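Local coordinates for protein 6-phosphogluconolactonase (PDB 6VYE) that hydrolyses 6-phosphogluconolactone to 6-phosphogluconate, the second step of the oxidative branch of the pentose phosphate pathway, at residues P13-G19 / V257-K263; G235-D239 / R248-N252; F80-E84 / N95-A99; Q149-G153 / I212-H216. All blocks are in the same frame, centred on the assembly; numbering follows the deposited sequence.

Contact 1: P13-G19 / V257-K263; sequences PKIIVCG and VTFILDK
Leu-261 O is gripped twice by the neighbouring strand: Cys-18 N donates to it over 2.6 Å in an almost straight bond, and Val-17 CA-H closes in on the same oxygen. The pattern repeats down the pair. Leu-261 N donates to Ile-16 O at 2.7 Å, Ile-16 N to Phe-259 O at 2.8 Å, and Phe-259 N to Lys-14 O, while Lys-14 N reaches Val-257 O at a slightly longer 3.0 Å. Every second residue of each strand, Lys-14 and Ile-16 on one and Phe-259 and Leu-261 on the other, both donates and accepts, as in a parallel sheet; the two short strand axes are inclined at 23°.

Side chains sort onto two faces. On that of Ile-15, Val-17, Phe-259 and Leu-261, Ile-15 CG2 meets Leu-261 CD1 at 3.7 Å, and Pro-13 CB lies over one face of the Phe-259 ring; helix 230-237 packs on Phe-259 and Leu-261. On the other face, Ile-16 CD1 touches Thr-258 CG2 at 3.8 Å and Cys-18 SG rests near Ile-260 CG2; Val-27 of helix 24-38 packs on Ile-16, Cys-18 and Ile-260, and Lys-31 on Thr-258. Thr-258 CG2 stands anti to the backbone nitrogen (OG1 chi1 -50°), which turns the methyl, not the hydroxyl, to the Ile-16 methyl. At the far end the Lys-263 chain crosses the Val-17 side chain at about a right angle, its CD near Val-17 CG1.

Strand 14-18 is the outermost strand of the mixed sheet within this chain. The chemistry implies an edge strand fastened by backbone bonds, with apolar methyl contacts linking it to helices on both faces.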
loop_
_atom_site.group_PDB
_atom_site.type_symbol
_atom_site.label_atom_id
_atom_site.label_comp_id
_atom_site.label_asym_id
_atom_site.label_seq_id
_atom_site.Cartn_x
_atom_site.Cartn_y
_atom_site.Cartn_z
ATOM N N PRO A 13 1.230 -4.432 -16.688
ATOM C CA PRO A 13 1.377 -5.177 -15.446
ATOM C C PRO A 13 1.014 -6.650 -15.670
ATOM O O PRO A 13 0.351 -6.971 -16.642
ATOM C CB PRO A 13 0.372 -4.507 -14.519
ATOM C CG PRO A 13 -0.702 -4.025 -15.466
ATOM C CD PRO A 13 0.082 -3.512 -16.657
ATOM N N LYS A 14 1.510 -7.504 -14.781
ATOM C CA LYS A 14 1.092 -8.914 -14.660
ATOM C C LYS A 14 -0.331 -8.880 -14.117
ATOM O O LYS A 14 -0.546 -8.249 -13.056
ATOM C CB LYS A 14 2.109 -9.631 -13.762
ATOM C CG LYS A 14 1.779 -11.064 -13.381
ATOM C CD LYS A 14 1.951 -12.017 -14.540
ATOM C CE LYS A 14 1.586 -13.439 -14.188
ATOM N NZ LYS A 14 1.135 -14.174 -15.397
ATOM N N ILE A 15 -1.292 -9.409 -14.851
ATOM C CA ILE A 15 -2.714 -9.395 -14.393
ATOM C C ILE A 15 -3.060 -10.827 -14.001
ATOM O O ILE A 15 -2.804 -11.699 -14.788
ATOM C CB ILE A 15 -3.659 -8.752 -15.441
ATOM C CG1 ILE A 15 -3.317 -7.265 -15.622
ATOM C CG2 ILE A 15 -5.124 -8.930 -15.060
ATOM C CD1 ILE A 15 -3.998 -6.571 -16.781
ATOM N N ILE A 16 -3.494 -11.047 -12.766
ATOM C CA ILE A 16 -4.051 -12.350 -12.317
ATOM C C ILE A 16 -5.531 -12.146 -11.958
ATOM O O ILE A 16 -5.863 -11.343 -11.056
ATOM C CB ILE A 16 -3.238 -12.943 -11.154
ATOM C CG1 ILE A 16 -1.740 -12.964 -11.457
ATOM C CG2 ILE A 16 -3.765 -14.334 -10.814
ATOM C CD1 ILE A 16 -0.880 -13.266 -10.236
ATOM N N VAL A 17 -6.404 -12.825 -12.680
ATOM C CA VAL A 17 -7.876 -12.793 -12.475
ATOM C C VAL A 17 -8.260 -14.060 -11.712
ATOM O O VAL A 17 -8.033 -15.124 -12.240
ATOM C CB VAL A 17 -8.590 -12.690 -13.837
ATOM C CG1 VAL A 17 -10.091 -12.643 -13.683
ATOM C CG2 VAL A 17 -8.089 -11.494 -14.622
ATOM N N CYS A 18 -8.826 -13.933 -10.523
ATOM C CA CYS A 18 -9.305 -15.068 -9.687
ATOM C C CYS A 18 -10.821 -15.251 -9.854
ATOM O O CYS A 18 -11.561 -14.218 -9.875
ATOM C CB CYS A 18 -8.955 -14.828 -8.222
ATOM S SG CYS A 18 -7.278 -14.173 -8.024
ATOM N N GLY A 19 -11.275 -16.512 -9.908
ATOM C CA GLY A 19 -12.692 -16.885 -10.127
ATOM C C GLY A 19 -13.600 -16.373 -9.016
ATOM O O GLY A 19 -14.688 -15.794 -9.318
ATOM N N VAL A 257 5.059 -4.927 -11.379
ATOM C CA VAL A 257 3.659 -4.591 -11.001
ATOM C C VAL A 257 2.768 -5.796 -11.243
ATOM O O VAL A 257 2.750 -6.285 -12.369
ATOM C CB VAL A 257 3.127 -3.359 -11.761
ATOM C CG1 VAL A 257 1.675 -3.063 -11.408
ATOM C CG2 VAL A 257 3.978 -2.147 -11.468
ATOM N N THR A 258 2.025 -6.210 -10.220
ATOM C CA THR A 258 1.012 -7.300 -10.299
ATOM C C THR A 258 -0.330 -6.745 -9.857
ATOM O O THR A 258 -0.379 -6.208 -8.760
ATOM C CB THR A 258 1.377 -8.510 -9.432
ATOM O OG1 THR A 258 2.730 -8.846 -9.736
ATOM C CG2 THR A 258 0.514 -9.729 -9.680
ATOM N N PHE A 259 -1.341 -6.834 -10.732
ATOM C CA PHE A 259 -2.770 -6.567 -10.425
ATOM C C PHE A 259 -3.455 -7.923 -10.212
ATOM O O PHE A 259 -3.373 -8.818 -11.091
ATOM C CB PHE A 259 -3.456 -5.774 -11.548
ATOM C CG PHE A 259 -3.113 -4.307 -11.659
ATOM C CD1 PHE A 259 -3.867 -3.483 -12.477
ATOM C CD2 PHE A 259 -2.005 -3.764 -11.030
ATOM C CE1 PHE A 259 -3.560 -2.143 -12.624
ATOM C CE2 PHE A 259 -1.717 -2.412 -11.148
ATOM C CZ PHE A 259 -2.498 -1.599 -11.938
ATOM N N ILE A 260 -4.046 -8.105 -9.033
ATOM C CA ILE A 260 -4.778 -9.339 -8.656
ATOM C C ILE A 260 -6.250 -8.939 -8.580
ATOM O O ILE A 260 -6.611 -8.076 -7.759
ATOM C CB ILE A 260 -4.185 -9.948 -7.360
ATOM C CG1 ILE A 260 -2.664 -10.101 -7.461
ATOM C CG2 ILE A 260 -4.870 -11.257 -6.979
ATOM C CD1 ILE A 260 -2.029 -10.749 -6.224
ATOM N N LEU A 261 -7.056 -9.495 -9.477
ATOM C CA LEU A 261 -8.456 -9.076 -9.735
ATOM C C LEU A 261 -9.426 -10.251 -9.547
ATOM O O LEU A 261 -9.016 -11.426 -9.733
ATOM C CB LEU A 261 -8.518 -8.572 -11.175
ATOM C CG LEU A 261 -7.461 -7.543 -11.557
ATOM C CD1 LEU A 261 -7.633 -7.136 -13.010
ATOM C CD2 LEU A 261 -7.561 -6.319 -10.657
ATOM N N ASP A 262 -10.691 -9.941 -9.267
ATOM C CA ASP A 262 -11.816 -10.901 -9.388
ATOM C C ASP A 262 -12.355 -10.805 -10.825
ATOM O O ASP A 262 -11.928 -9.889 -11.564
ATOM C CB ASP A 262 -12.863 -10.679 -8.286
ATOM C CG ASP A 262 -13.818 -9.513 -8.501
ATOM O OD1 ASP A 262 -13.423 -8.513 -9.158
ATOM O OD2 ASP A 262 -14.958 -9.610 -8.008
ATOM N N LYS A 263 -13.246 -11.725 -11.200
ATOM C CA LYS A 263 -13.885 -11.816 -12.542
ATOM C C LYS A 263 -14.673 -10.532 -12.804
ATOM O O LYS A 263 -14.525 -9.970 -13.879
ATOM C CB LYS A 263 -14.817 -13.026 -12.626
ATOM C CG LYS A 263 -14.137 -14.383 -12.584
ATOM C CD LYS A 263 -13.431 -14.733 -13.876
ATOM C CE LYS A 263 -13.007 -16.184 -13.946
ATOM N NZ LYS A 263 -11.549 -16.296 -14.199
#

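Contact 2: G235-D239 / R248-N252; sequences GIIAD and RFLRN
Arg-248 NH1 is shared between Gly-235 O at 2.9 Å and Ala-238 O at 2.7 Å; the second bond runs nearly along the C=O axis, whereas the first arrives from above the carbonyl plane. Its NH2 donates to Asp-239 O, again from above the carbonyl plane. A bend at chi2 (71°) in an otherwise extended chain carries the group there. Arg-251 is layered on it, with Arg-251 CD 3.3 Å above the centre of the Arg-248 guanidinium and Arg-248 NH2 offset toward the rim of the Arg-251 group. Both groups turn their edges to a row of oxygens.

The oxygens belong to the last helical turn of helix 230-237 and the residues leaving it, Ala-238 being the first out of helical conformation. Two arginines from the 3-10 segment 248-252 therefore gather the carbonyls of a helix C-terminus, where their charge would probably suit the helix dipole.

Arg-251 NH1 donates to Ile-236 O at 2.9 Å on a lone pair, lying in the carbonyl plane, and bonds weakly to Ile-237 O. Arg-251 NH2 makes a salt bridge with Asp-239 OD1 at 2.9 Å, meeting the carboxylate from above its plane; the two flat groups stand 77° apart. Nearer the Arg-251 backbone, Ile-236 CG2 lies 4.2 Å from Arg-251 CG, while the Ile-236 side chain also packs on Phe-259 of strand 256-262.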
loop_
_atom_site.group_PDB
_atom_site.type_symbol
_atom_site.label_atom_id
_atom_site.label_comp_id
_atom_site.label_asym_id
_atom_site.label_seq_id
_atom_site.Cartn_x
_atom_site.Cartn_y
_atom_site.Cartn_z
ATOM N N GLY A 235 -9.592 3.085 -16.039
ATOM C CA GLY A 235 -8.930 4.390 -16.181
ATOM C C GLY A 235 -7.452 4.314 -15.848
ATOM O O GLY A 235 -6.763 5.242 -16.244
ATOM N N ILE A 236 -6.984 3.247 -15.168
ATOM C CA ILE A 236 -5.525 2.974 -14.982
ATOM C C ILE A 236 -4.999 2.246 -16.228
ATOM O O ILE A 236 -3.906 2.617 -16.745
ATOM C CB ILE A 236 -5.209 2.168 -13.705
ATOM C CG1 ILE A 236 -5.839 2.763 -12.451
ATOM C CG2 ILE A 236 -3.705 2.031 -13.524
ATOM C CD1 ILE A 236 -5.814 1.832 -11.280
ATOM N N ILE A 237 -5.720 1.208 -16.655
ATOM C CA ILE A 237 -5.215 0.186 -17.626
ATOM C C ILE A 237 -5.329 0.705 -19.067
ATOM O O ILE A 237 -4.367 0.536 -19.782
ATOM C CB ILE A 237 -5.942 -1.161 -17.417
ATOM C CG1 ILE A 237 -5.416 -1.855 -16.159
ATOM C CG2 ILE A 237 -5.797 -2.067 -18.634
ATOM C CD1 ILE A 237 -6.209 -3.078 -15.769
ATOM N N ALA A 238 -6.473 1.278 -19.467
ATOM C CA ALA A 238 -6.693 1.857 -20.819
ATOM C C ALA A 238 -5.671 2.980 -21.090
ATOM O O ALA A 238 -5.352 3.778 -20.170
ATOM C CB ALA A 238 -8.103 2.362 -20.956
ATOM N N ASP A 239 -5.130 3.024 -22.299
ATOM C CA ASP A 239 -4.011 3.945 -22.652
ATOM C C ASP A 239 -4.581 5.355 -22.790
ATOM O O ASP A 239 -3.986 6.318 -22.238
ATOM C CB ASP A 239 -3.280 3.428 -23.896
ATOM C CG ASP A 239 -2.590 2.076 -23.693
ATOM O OD1 ASP A 239 -2.248 1.727 -22.533
ATOM O OD2 ASP A 239 -2.362 1.389 -24.709
ATOM N N ARG A 248 -4.071 6.465 -11.551
ATOM C CA ARG A 248 -3.425 6.588 -12.892
ATOM C C ARG A 248 -1.894 6.544 -12.806
ATOM O O ARG A 248 -1.285 5.903 -13.693
ATOM C CB ARG A 248 -3.827 7.906 -13.563
ATOM C CG ARG A 248 -3.305 8.047 -14.985
ATOM C CD ARG A 248 -4.006 7.137 -15.970
ATOM N NE ARG A 248 -3.475 7.332 -17.328
ATOM C CZ ARG A 248 -3.797 6.603 -18.385
ATOM N NH1 ARG A 248 -4.731 5.675 -18.297
ATOM N NH2 ARG A 248 -3.225 6.836 -19.539
ATOM N N PHE A 249 -1.288 7.077 -11.743
ATOM C CA PHE A 249 0.189 7.180 -11.572
ATOM C C PHE A 249 0.821 5.777 -11.558
ATOM O O PHE A 249 1.965 5.688 -11.930
ATOM C CB PHE A 249 0.568 7.999 -10.334
ATOM C CG PHE A 249 0.341 7.305 -9.016
ATOM C CD1 PHE A 249 1.265 6.393 -8.522
ATOM C CD2 PHE A 249 -0.792 7.554 -8.269
ATOM C CE1 PHE A 249 1.048 5.741 -7.318
ATOM C CE2 PHE A 249 -0.998 6.922 -7.049
ATOM C CZ PHE A 249 -0.086 5.998 -6.594
ATOM N N LEU A 250 0.113 4.720 -11.139
ATOM C CA LEU A 250 0.683 3.340 -11.082
ATOM C C LEU A 250 1.253 2.936 -12.451
ATOM O O LEU A 250 2.092 2.013 -12.486
ATOM C CB LEU A 250 -0.391 2.352 -10.631
ATOM C CG LEU A 250 -0.891 2.515 -9.189
ATOM C CD1 LEU A 250 -2.055 1.601 -8.929
ATOM C CD2 LEU A 250 0.215 2.245 -8.158
ATOM N N ARG A 251 0.821 3.576 -13.549
ATOM C CA ARG A 251 1.362 3.274 -14.905
ATOM C C ARG A 251 2.849 3.640 -14.946
ATOM O O ARG A 251 3.549 3.106 -15.793
ATOM C CB ARG A 251 0.640 4.040 -16.015
ATOM C CG ARG A 251 -0.814 3.637 -16.193
ATOM C CD ARG A 251 -1.497 4.511 -17.225
ATOM N NE ARG A 251 -0.927 4.336 -18.550
ATOM C CZ ARG A 251 -1.368 3.467 -19.463
ATOM N NH1 ARG A 251 -2.383 2.656 -19.200
ATOM N NH2 ARG A 251 -0.773 3.401 -20.644
ATOM N N ASN A 252 3.288 4.558 -14.100
ATOM C CA ASN A 252 4.691 5.038 -14.054
ATOM C C ASN A 252 5.560 4.160 -13.144
ATOM O O ASN A 252 6.750 4.492 -12.964
ATOM C CB ASN A 252 4.729 6.482 -13.563
ATOM C CG ASN A 252 4.132 7.449 -14.565
ATOM O OD1 ASN A 252 3.502 8.426 -14.159
ATOM N ND2 ASN A 252 4.287 7.169 -15.847
#

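Contact 3: F80-E84 / N95-A99; sequences FFGDE and NYNMA
Asn-95 enters the contact at CB: Asn-95 CB lies 4.1 Å from Phe-81 CD1 and 3.5 Å from Glu-84 OE1. Its CG sits near Glu-84 OE1 and Asp-83 O. From there the side chain runs past Phe-81 and Glu-84, which head the opposite way, its amide nearly parallel to the Phe-81 ring (12°) and less so to the Glu-84 carboxylate. At the tip Asn-95 ND2 donates to Asp-83 O at 3.0 Å, approaching from well above the carbonyl plane. The Asp-83 carboxylate has other partners: OD2 bonds Ser-176, and a phosphate ion, probably from the crystallisation liquor, is about 4 Å from the side chain, consistent with a pocket.

The first turn of helix 95-104 is thus tied to the end of strand 77-85, an interior strand of the mixed sheet interrupted at Gly-82. Glu-84 bends at chi2 (55°) to set its carboxylate against the first N-H groups of the helix: Glu-84 OE1 takes Asn-95 N at 2.8 Å and Glu-84 OE2 takes Tyr-96 N at 2.9 Å, each through its syn lone pair. The two bonds hold the carboxylate's orientation. Beside this grip Phe-81 CZ comes to the Tyr-96 ring edge at CD1 (3.7 Å), the pair being oblique; one turn on, Ala-99 CB touches Phe-81 CE1.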
loop_
_atom_site.group_PDB
_atom_site.type_symbol
_atom_site.label_atom_id
_atom_site.label_comp_id
_atom_site.label_asym_id
_atom_site.label_seq_id
_atom_site.Cartn_x
_atom_site.Cartn_y
_atom_site.Cartn_z
ATOM N N PHE A 80 5.953 -2.201 7.349
ATOM C CA PHE A 80 5.626 -0.753 7.361
ATOM C C PHE A 80 4.177 -0.596 6.907
ATOM O O PHE A 80 3.578 -1.570 6.507
ATOM C CB PHE A 80 6.552 -0.013 6.402
ATOM C CG PHE A 80 8.015 -0.034 6.774
ATOM C CD1 PHE A 80 8.817 -1.130 6.479
ATOM C CD2 PHE A 80 8.608 1.060 7.384
ATOM C CE1 PHE A 80 10.168 -1.149 6.809
ATOM C CE2 PHE A 80 9.952 1.030 7.744
ATOM C CZ PHE A 80 10.727 -0.083 7.467
ATOM N N PHE A 81 3.647 0.611 6.956
ATOM C CA PHE A 81 2.258 0.910 6.535
ATOM C C PHE A 81 2.303 1.897 5.383
ATOM O O PHE A 81 3.051 2.882 5.483
ATOM C CB PHE A 81 1.445 1.391 7.731
ATOM C CG PHE A 81 1.240 0.288 8.728
ATOM C CD1 PHE A 81 0.119 -0.524 8.657
ATOM C CD2 PHE A 81 2.240 -0.012 9.640
ATOM C CE1 PHE A 81 -0.041 -1.568 9.553
ATOM C CE2 PHE A 81 2.098 -1.093 10.501
ATOM C CZ PHE A 81 0.944 -1.851 10.467
ATOM N N GLY A 82 1.575 1.569 4.316
ATOM C CA GLY A 82 1.411 2.462 3.159
ATOM C C GLY A 82 0.593 3.672 3.555
ATOM O O GLY A 82 0.749 4.698 2.954
ATOM N N ASP A 83 -0.319 3.488 4.503
ATOM C CA ASP A 83 -1.083 4.580 5.135
ATOM C C ASP A 83 -1.558 4.140 6.521
ATOM O O ASP A 83 -1.543 2.912 6.862
ATOM C CB ASP A 83 -2.248 5.059 4.254
ATOM C CG ASP A 83 -3.389 4.082 4.117
ATOM O OD1 ASP A 83 -3.136 2.852 4.216
ATOM O OD2 ASP A 83 -4.531 4.563 3.888
ATOM N N GLU A 84 -1.967 5.147 7.280
ATOM C CA GLU A 84 -2.520 4.981 8.635
ATOM C C GLU A 84 -3.486 6.134 8.895
ATOM O O GLU A 84 -3.136 7.272 8.552
ATOM C CB GLU A 84 -1.405 4.982 9.684
ATOM C CG GLU A 84 -1.923 4.659 11.076
ATOM C CD GLU A 84 -2.693 3.340 11.154
ATOM O OE1 GLU A 84 -3.898 3.307 10.714
ATOM O OE2 GLU A 84 -2.097 2.351 11.623
ATOM N N ASN A 95 -5.170 0.833 10.959
ATOM C CA ASN A 95 -4.569 -0.229 10.098
ATOM C C ASN A 95 -3.604 -1.082 10.941
ATOM O O ASN A 95 -3.568 -2.326 10.789
ATOM C CB ASN A 95 -3.864 0.378 8.881
ATOM C CG ASN A 95 -4.832 1.003 7.887
ATOM O OD1 ASN A 95 -5.988 0.633 7.833
ATOM N ND2 ASN A 95 -4.374 1.939 7.079
ATOM N N TYR A 96 -2.864 -0.455 11.843
ATOM C CA TYR A 96 -1.923 -1.172 12.745
ATOM C C TYR A 96 -2.708 -2.154 13.643
ATOM O O TYR A 96 -2.320 -3.353 13.722
ATOM C CB TYR A 96 -1.061 -0.201 13.538
ATOM C CG TYR A 96 -0.235 -0.922 14.561
ATOM C CD1 TYR A 96 0.626 -1.928 14.158
ATOM C CD2 TYR A 96 -0.373 -0.680 15.918
ATOM C CE1 TYR A 96 1.359 -2.653 15.075
ATOM C CE2 TYR A 96 0.363 -1.397 16.853
ATOM C CZ TYR A 96 1.238 -2.378 16.420
ATOM O OH TYR A 96 1.981 -3.117 17.286
ATOM N N ASN A 97 -3.825 -1.711 14.229
ATOM C CA ASN A 97 -4.672 -2.569 15.109
ATOM C C ASN A 97 -5.102 -3.841 14.358
ATOM O O ASN A 97 -4.979 -4.983 14.936
ATOM C CB ASN A 97 -5.891 -1.807 15.630
ATOM C CG ASN A 97 -6.764 -2.659 16.528
ATOM O OD1 ASN A 97 -6.298 -3.134 17.553
ATOM N ND2 ASN A 97 -8.007 -2.872 16.138
ATOM N N MET A 98 -5.563 -3.689 13.114
ATOM C CA MET A 98 -6.053 -4.821 12.281
ATOM C C MET A 98 -4.882 -5.769 11.944
ATOM O O MET A 98 -5.026 -6.998 12.115
ATOM C CB MET A 98 -6.731 -4.291 11.007
ATOM C CG MET A 98 -7.172 -5.378 10.038
ATOM S SD MET A 98 -5.866 -5.985 8.857
ATOM C CE MET A 98 -5.981 -4.776 7.538
ATOM N N ALA A 99 -3.760 -5.237 11.458
ATOM C CA ALA A 99 -2.565 -6.023 11.060
ATOM C C ALA A 99 -2.038 -6.778 12.292
ATOM O O ALA A 99 -1.629 -7.926 12.135
ATOM C CB ALA A 99 -1.496 -5.104 10.452
#

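Contact 4: Q149-G153 / I212-H216; sequences QKVEG and ITIIH
Val-151 meets His-216 through a CH-pi contact: Val-151 CB stands over one face of the imidazole, 3.9 Å from the ring centroid and displaced toward the rim, where it comes 3.6 Å from His-216 NE2. The two side chains approach from opposite directions, with Val-151 CG1 nearest His-216 CD2 and CG2 nearest CE1.

Contacts at the ring's edge come from Glu-152. Glu-152 OE2 lies 3.2 Å from His-216 CE1, near the ring plane, and CG lies in that plane as well; the carboxylate itself is turned 66° against the imidazole. With the glutamate chain extended beyond CG, the acid passes along the ring toward the helix, and OE2 forms a salt bridge with Lys-254.

In the fold, the contact lays the loop following the short strand 149-150 against the C-terminal end of helix 211-215, near the small antiparallel pair that strand 149-150 makes with strand 157-158. Ile-158 of that pair also packs on both Val-151 and Ile-212.

Of the polar bonds, one steadies the ring from within its own segment: His-216 ND1 donates to Ile-212 O at 3.2 Å, with that oxygen in the ring plane, which fixes the rotation of the imidazole. The other ring nitrogen faces a water that accepts from Glu-152 N at 3.1 Å and forms a weak bond with His-216 NE2, bridging the segments where no direct hydrogen bond does.

Two van der Waals contacts of methyls with the carboxylate remain: Ile-212 CD1 with Glu-152 OE1 at 3.6 Å, and Ile-215 CG2 with Glu-152 OE2, more distant.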
loop_
_atom_site.group_PDB
_atom_site.type_symbol
_atom_site.label_atom_id
_atom_site.label_comp_id
_atom_site.label_asym_id
_atom_site.label_seq_id
_atom_site.Cartn_x
_atom_site.Cartn_y
_atom_site.Cartn_z
ATOM N N GLN A 149 17.920 6.684 -1.466
ATOM C CA GLN A 149 18.785 6.888 -2.652
ATOM C C GLN A 149 18.190 7.961 -3.563
ATOM O O GLN A 149 16.956 8.193 -3.489
ATOM C CB GLN A 149 19.031 5.575 -3.386
ATOM C CG GLN A 149 17.773 4.809 -3.740
ATOM C CD GLN A 149 18.145 3.459 -4.308
ATOM O OE1 GLN A 149 17.942 3.173 -5.489
ATOM N NE2 GLN A 149 18.728 2.619 -3.466
ATOM N N LYS A 150 19.092 8.643 -4.284
ATOM C CA LYS A 150 18.818 9.538 -5.432
ATOM C C LYS A 150 18.115 8.712 -6.505
ATOM O O LYS A 150 18.557 7.569 -6.773
ATOM C CB LYS A 150 20.115 10.144 -5.982
ATOM C CG LYS A 150 20.536 11.470 -5.363
ATOM C CD LYS A 150 19.793 12.669 -5.937
ATOM C CE LYS A 150 20.427 13.998 -5.575
ATOM N NZ LYS A 150 20.780 14.070 -4.135
ATOM N N VAL A 151 17.028 9.268 -7.041
ATOM C CA VAL A 151 16.125 8.625 -8.034
ATOM C C VAL A 151 15.679 9.720 -9.014
ATOM O O VAL A 151 15.449 10.869 -8.558
ATOM C CB VAL A 151 14.935 7.926 -7.335
ATOM C CG1 VAL A 151 15.382 6.755 -6.459
ATOM C CG2 VAL A 151 14.087 8.896 -6.507
ATOM N N GLU A 152 15.593 9.379 -10.304
ATOM C CA GLU A 152 15.177 10.290 -11.407
ATOM C C GLU A 152 15.991 11.595 -11.375
ATOM O O GLU A 152 15.374 12.683 -11.354
ATOM C CB GLU A 152 13.686 10.594 -11.272
ATOM C CG GLU A 152 12.783 9.377 -11.385
ATOM C CD GLU A 152 11.299 9.701 -11.260
ATOM O OE1 GLU A 152 10.969 10.837 -10.863
ATOM O OE2 GLU A 152 10.472 8.803 -11.524
ATOM N N GLY A 153 17.323 11.506 -11.354
ATOM C CA GLY A 153 18.219 12.680 -11.404
ATOM C C GLY A 153 18.500 13.262 -10.027
ATOM O O GLY A 153 17.556 13.290 -9.212
ATOM N N ILE A 212 5.708 8.986 -5.640
ATOM C CA ILE A 212 7.151 8.798 -5.990
ATOM C C ILE A 212 7.691 7.562 -5.235
ATOM O O ILE A 212 8.473 6.828 -5.808
ATOM C CB ILE A 212 7.999 10.064 -5.768
ATOM C CG1 ILE A 212 9.405 9.928 -6.357
ATOM C CG2 ILE A 212 8.070 10.460 -4.309
ATOM C CD1 ILE A 212 9.429 9.566 -7.859
ATOM N N THR A 213 7.236 7.307 -4.023
ATOM C CA THR A 213 7.666 6.140 -3.225
ATOM C C THR A 213 7.176 4.846 -3.860
ATOM O O THR A 213 7.969 3.948 -3.920
ATOM C CB THR A 213 7.194 6.186 -1.771
ATOM O OG1 THR A 213 7.689 7.387 -1.191
ATOM C CG2 THR A 213 7.725 5.002 -0.992
ATOM N N ILE A 214 5.899 4.776 -4.257
ATOM C CA ILE A 214 5.289 3.577 -4.880
ATOM C C ILE A 214 5.952 3.348 -6.247
ATOM O O ILE A 214 6.281 2.172 -6.615
ATOM C CB ILE A 214 3.753 3.727 -4.967
ATOM C CG1 ILE A 214 3.151 3.784 -3.567
ATOM C CG2 ILE A 214 3.134 2.615 -5.809
ATOM C CD1 ILE A 214 1.726 4.257 -3.522
ATOM N N ILE A 215 6.149 4.422 -6.988
ATOM C CA ILE A 215 6.740 4.382 -8.356
ATOM C C ILE A 215 8.141 3.743 -8.319
ATOM O O ILE A 215 8.491 3.072 -9.289
ATOM C CB ILE A 215 6.721 5.792 -8.975
ATOM C CG1 ILE A 215 5.307 6.111 -9.483
ATOM C CG2 ILE A 215 7.755 5.923 -10.084
ATOM C CD1 ILE A 215 5.054 7.584 -9.758
ATOM N N HIS A 216 8.883 3.895 -7.224
ATOM C CA HIS A 216 10.258 3.348 -7.081
ATOM C C HIS A 216 10.341 2.046 -6.270
ATOM O O HIS A 216 11.488 1.611 -6.031
ATOM C CB HIS A 216 11.159 4.448 -6.534
ATOM C CG HIS A 216 11.528 5.369 -7.634
ATOM N ND1 HIS A 216 10.793 6.520 -7.921
ATOM C CD2 HIS A 216 12.487 5.272 -8.573
ATOM C CE1 HIS A 216 11.330 7.101 -8.965
ATOM N NE2 HIS A 216 12.364 6.363 -9.376
HETATM O O HOH W 1 14.900 6.682 -11.571
#

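In the fold
Contact 3 is the buried one, its centre about 23 Å from that of contact 1 and on the opposite side of the chain's centre, though both reach the mixed sheet; contacts 1, 2 and 4 are only partly buried. Contacts 1 and 2 meet where helix 230-237 packs on strand 256-262: Phe-259 of the strand lies on Ile-236 and Ile-237 of the helix whose end contact 2 holds. Contact 2 in turn touches contact 4, where Leu-250 and Phe-249 meet Ile-214. The chemistry differs with place: backbone ladder at the sheet edge, arginines at a helix C-terminus, a carboxylate at a helix N-terminus, and a histidine ring with a bridging water where a loop meets a helix end.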